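Platelet inhibitor (Ancylostoma caninum, PDB 4TPV) inhibits platelet aggregation and adhesion for the blood-feeding hookworm, possibly by binding glycoprotein IIb/IIIa and integrin alpha-2/beta-1. Local coordinates at residues 18-30 and 111-123. Residues are numbered along the deposited sequence; the frame is centred on the assembly and turned at random.
Sequences MFTELHNGYRAAF and NMVWDSHDKLGCA
Leu120 and Met112 close on the imidazole of His23 at the apolar centre of this buried contact, which sets helix 13-34 against helix 107-113, the turn that follows it and the start of strand 119-127 in the CAP fold. Leu120 CD1 lies over one ring face, 3.6 Å from the His23 ring centroid and 15° off its normal, a CH-pi contact. Met112 SD comes obliquely, 3.6 Å from His23 NE2. A bend at chi3 (-58°) carries Met112 CE back against Tyr26, where it meets CD2 at 3.6 Å while the sulfur sits at that ring's edge. Toward the N-terminal part of the helix segment, Cys122, disulfide-bonded to Cys135, sets both CB and SG over the Phe19 ring, SG 4.1 Å from its centroid, combining CH-pi and sulfur-aromatic contacts. At its other end, Val113 CG2 stands over the centre of the Phe30 ring, 4.1 Å from the centroid.

The central imidazole is itself held by polar bonds. His23 ND1 donates in its ring plane to Phe19 O at 2.8 Å, reaching the carbonyl from the face opposite His23 N; NE2 is hydrogen-bonded to Tyr137 OH, so both ring nitrogens are engaged. The Arg27 guanidinium forms the polar edge, with Met112 O and Trp114 O at its rim, near its plane: NH1 donates to Met112 O (N-H...O 161°) and, at 2.8 Å, to Trp114 O. NH2 grips the same Trp114 O at 3.1 Å, and its bond to Asp115 O is weak.

Trp114 O also accepts from His117 N, closing the type I turn, while Arg27 NE donates to Arg40 O. One buried guanidinium thus ties helix 13-34 to helix 107-113 and to the turn after it through main-chain carbonyls, whose partial negative charges probably help stabilise its positive charge.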
# COMPACT_ATOMS: atom_id res chain seq x y z
N MET A 18 6.90 -0.40 10.06
CA MET A 18 7.54 -1.29 9.11
C MET A 18 6.67 -1.39 7.86
O MET A 18 7.17 -1.27 6.76
CB MET A 18 7.80 -2.67 9.71
CG MET A 18 8.91 -2.68 10.76
SD MET A 18 8.90 -4.25 11.64
CE MET A 18 10.10 -3.93 12.95
N PHE A 19 5.37 -1.56 8.03
CA PHE A 19 4.49 -1.64 6.87
C PHE A 19 4.56 -0.37 6.02
O PHE A 19 4.64 -0.43 4.79
CB PHE A 19 3.04 -1.88 7.30
CG PHE A 19 2.67 -3.33 7.47
CD1 PHE A 19 2.58 -4.17 6.38
CD2 PHE A 19 2.35 -3.83 8.72
CE1 PHE A 19 2.21 -5.51 6.55
CE2 PHE A 19 1.98 -5.15 8.89
CZ PHE A 19 1.90 -6.00 7.79
N THR A 20 4.50 0.78 6.68
CA THR A 20 4.46 2.05 5.97
C THR A 20 5.76 2.31 5.22
O THR A 20 5.75 2.69 4.05
CB THR A 20 4.19 3.20 6.93
OG1 THR A 20 3.02 2.89 7.71
CG2 THR A 20 3.98 4.52 6.16
N GLU A 21 6.89 2.12 5.90
CA GLU A 21 8.19 2.34 5.26
C GLU A 21 8.42 1.40 4.08
O GLU A 21 8.97 1.81 3.04
CB GLU A 21 9.32 2.17 6.27
CG GLU A 21 10.69 2.65 5.76
CD GLU A 21 11.39 1.67 4.82
OE1 GLU A 21 11.20 0.44 4.96
OE2 GLU A 21 12.13 2.14 3.93
N LEU A 22 8.03 0.13 4.24
CA LEU A 22 8.20 -0.85 3.17
C LEU A 22 7.42 -0.42 1.92
O LEU A 22 7.97 -0.38 0.82
CB LEU A 22 7.73 -2.22 3.64
CG LEU A 22 8.23 -3.40 2.82
CD1 LEU A 22 9.76 -3.49 2.94
CD2 LEU A 22 7.57 -4.67 3.34
N HIS A 23 6.16 -0.03 2.11
CA HIS A 23 5.36 0.45 0.98
C HIS A 23 5.96 1.69 0.31
O HIS A 23 6.03 1.78 -0.91
CB HIS A 23 3.94 0.78 1.42
CG HIS A 23 3.03 -0.41 1.52
ND1 HIS A 23 3.08 -1.30 2.57
CD2 HIS A 23 2.04 -0.85 0.71
CE1 HIS A 23 2.17 -2.25 2.39
NE2 HIS A 23 1.53 -1.99 1.26
N ASN A 24 6.39 2.66 1.11
CA ASN A 24 6.96 3.85 0.51
C ASN A 24 8.28 3.56 -0.23
O ASN A 24 8.51 4.12 -1.30
CB ASN A 24 7.14 4.92 1.57
CG ASN A 24 5.84 5.64 1.87
OD1 ASN A 24 5.02 5.81 0.98
ND2 ASN A 24 5.68 6.11 3.10
N GLY A 25 9.11 2.66 0.30
CA GLY A 25 10.29 2.22 -0.43
C GLY A 25 9.95 1.54 -1.75
O GLY A 25 10.65 1.73 -2.76
N TYR A 26 8.91 0.72 -1.75
CA TYR A 26 8.43 0.10 -2.99
C TYR A 26 7.98 1.18 -3.96
O TYR A 26 8.26 1.13 -5.15
CB TYR A 26 7.25 -0.84 -2.74
CG TYR A 26 7.53 -2.10 -1.95
CD1 TYR A 26 8.80 -2.63 -1.88
CD2 TYR A 26 6.50 -2.76 -1.30
CE1 TYR A 26 9.04 -3.80 -1.17
CE2 TYR A 26 6.73 -3.91 -0.58
CZ TYR A 26 8.01 -4.43 -0.53
OH TYR A 26 8.23 -5.57 0.20
N ARG A 27 7.26 2.17 -3.44
CA ARG A 27 6.72 3.21 -4.32
C ARG A 27 7.83 4.14 -4.86
O ARG A 27 7.78 4.59 -6.01
CB ARG A 27 5.62 4.00 -3.57
CG ARG A 27 4.38 3.15 -3.30
CD ARG A 27 3.41 3.82 -2.30
NE ARG A 27 2.83 5.04 -2.85
CZ ARG A 27 1.79 5.07 -3.68
NH1 ARG A 27 1.22 3.93 -4.07
NH2 ARG A 27 1.33 6.23 -4.16
N ALA A 28 8.85 4.42 -4.05
CA ALA A 28 10.00 5.20 -4.51
C ALA A 28 10.81 4.44 -5.57
O ALA A 28 11.23 5.02 -6.56
CB ALA A 28 10.89 5.56 -3.32
N ALA A 29 11.03 3.15 -5.33
CA ALA A 29 11.74 2.32 -6.31
C ALA A 29 10.94 2.31 -7.59
O ALA A 29 11.48 2.47 -8.69
CB ALA A 29 11.95 0.91 -5.78
N PHE A 30 9.64 2.11 -7.46
CA PHE A 30 8.79 2.05 -8.63
C PHE A 30 8.78 3.39 -9.37
O PHE A 30 8.89 3.42 -10.60
CB PHE A 30 7.36 1.66 -8.24
CG PHE A 30 6.56 1.17 -9.40
CD1 PHE A 30 5.85 2.05 -10.19
CD2 PHE A 30 6.52 -0.18 -9.70
CE1 PHE A 30 5.09 1.59 -11.26
CE2 PHE A 30 5.77 -0.65 -10.76
CZ PHE A 30 5.07 0.24 -11.54
N ASN A 111 -2.25 -2.22 -5.92
CA ASN A 111 -2.69 -1.45 -4.76
C ASN A 111 -1.50 -0.72 -4.14
O ASN A 111 -1.62 0.43 -3.70
CB ASN A 111 -3.35 -2.34 -3.71
CG ASN A 111 -4.88 -2.30 -3.77
OD1 ASN A 111 -5.49 -1.24 -3.94
ND2 ASN A 111 -5.50 -3.47 -3.59
N MET A 112 -0.35 -1.39 -4.10
CA MET A 112 0.83 -0.82 -3.46
C MET A 112 1.43 0.35 -4.23
O MET A 112 1.98 1.26 -3.62
CB MET A 112 1.91 -1.88 -3.22
CG MET A 112 1.53 -2.93 -2.20
SD MET A 112 2.95 -3.78 -1.48
CE MET A 112 3.75 -4.45 -2.93
N VAL A 113 1.32 0.34 -5.56
CA VAL A 113 1.94 1.41 -6.36
C VAL A 113 0.94 2.30 -7.12
O VAL A 113 1.35 3.14 -7.94
CB VAL A 113 2.98 0.82 -7.34
CG1 VAL A 113 4.07 0.07 -6.56
CG2 VAL A 113 2.31 -0.06 -8.43
N TRP A 114 -0.35 2.17 -6.82
CA TRP A 114 -1.34 3.08 -7.41
C TRP A 114 -0.96 4.52 -7.05
O TRP A 114 -0.78 4.83 -5.87
CB TRP A 114 -2.76 2.74 -6.91
CG TRP A 114 -3.78 3.10 -7.94
CD1 TRP A 114 -4.33 4.34 -8.16
CD2 TRP A 114 -4.33 2.24 -8.94
NE1 TRP A 114 -5.21 4.29 -9.22
CE2 TRP A 114 -5.23 3.01 -9.72
CE3 TRP A 114 -4.17 0.88 -9.24
CZ2 TRP A 114 -5.95 2.48 -10.79
CZ3 TRP A 114 -4.90 0.34 -10.32
CH2 TRP A 114 -5.78 1.15 -11.08
N ASP A 115 -0.84 5.41 -8.04
CA ASP A 115 -0.11 6.63 -7.74
C ASP A 115 -0.90 7.52 -6.78
O ASP A 115 -0.31 8.19 -5.92
CB ASP A 115 0.35 7.37 -9.03
CG ASP A 115 -0.78 7.78 -9.96
OD1 ASP A 115 -1.96 7.50 -9.71
OD2 ASP A 115 -0.44 8.40 -10.99
N SER A 116 -2.24 7.47 -6.85
CA SER A 116 -3.05 8.36 -6.04
C SER A 116 -3.29 7.79 -4.64
O SER A 116 -3.86 8.47 -3.78
CB SER A 116 -4.39 8.66 -6.72
OG SER A 116 -5.09 7.46 -7.00
N HIS A 117 -2.87 6.55 -4.41
CA HIS A 117 -2.99 6.01 -3.04
C HIS A 117 -2.06 6.74 -2.08
O HIS A 117 -0.86 6.82 -2.32
CB HIS A 117 -2.67 4.51 -3.00
CG HIS A 117 -3.82 3.64 -3.42
ND1 HIS A 117 -3.68 2.29 -3.66
CD2 HIS A 117 -5.11 3.94 -3.68
CE1 HIS A 117 -4.84 1.79 -4.04
NE2 HIS A 117 -5.73 2.76 -4.05
N ASP A 118 -2.59 7.25 -0.96
CA ASP A 118 -1.74 7.97 -0.02
C ASP A 118 -1.96 7.53 1.43
O ASP A 118 -1.43 8.15 2.35
CB ASP A 118 -1.96 9.49 -0.14
CG ASP A 118 -3.37 9.93 0.18
OD1 ASP A 118 -4.20 9.13 0.65
OD2 ASP A 118 -3.67 11.12 -0.04
N LYS A 119 -2.73 6.47 1.61
CA LYS A 119 -3.03 5.97 2.95
C LYS A 119 -3.09 4.44 2.94
O LYS A 119 -3.55 3.83 1.97
CB LYS A 119 -4.37 6.52 3.47
CG LYS A 119 -4.42 8.01 3.69
CD LYS A 119 -5.86 8.42 4.04
CE LYS A 119 -5.93 9.89 4.45
NZ LYS A 119 -5.51 10.80 3.34
N LEU A 120 -2.57 3.81 3.99
CA LEU A 120 -2.81 2.39 4.20
C LEU A 120 -3.05 2.10 5.68
O LEU A 120 -2.63 2.87 6.56
CB LEU A 120 -1.63 1.53 3.70
CG LEU A 120 -0.46 1.40 4.69
CD1 LEU A 120 0.49 0.29 4.24
CD2 LEU A 120 0.29 2.71 4.83
N GLY A 121 -3.72 0.99 5.93
CA GLY A 121 -3.86 0.47 7.28
C GLY A 121 -3.90 -1.03 7.16
O GLY A 121 -4.47 -1.55 6.21
N CYS A 122 -3.31 -1.73 8.13
CA CYS A 122 -3.14 -3.19 8.01
C CYS A 122 -3.60 -3.96 9.25
O CYS A 122 -3.80 -3.39 10.31
CB CYS A 122 -1.68 -3.51 7.70
SG CYS A 122 -1.04 -2.75 6.18
N ALA A 123 -3.76 -5.28 9.09
CA ALA A 123 -4.28 -6.14 10.14
C ALA A 123 -3.60 -7.51 10.04
O ALA A 123 -3.27 -7.98 8.95
CB ALA A 123 -5.80 -6.29 10.01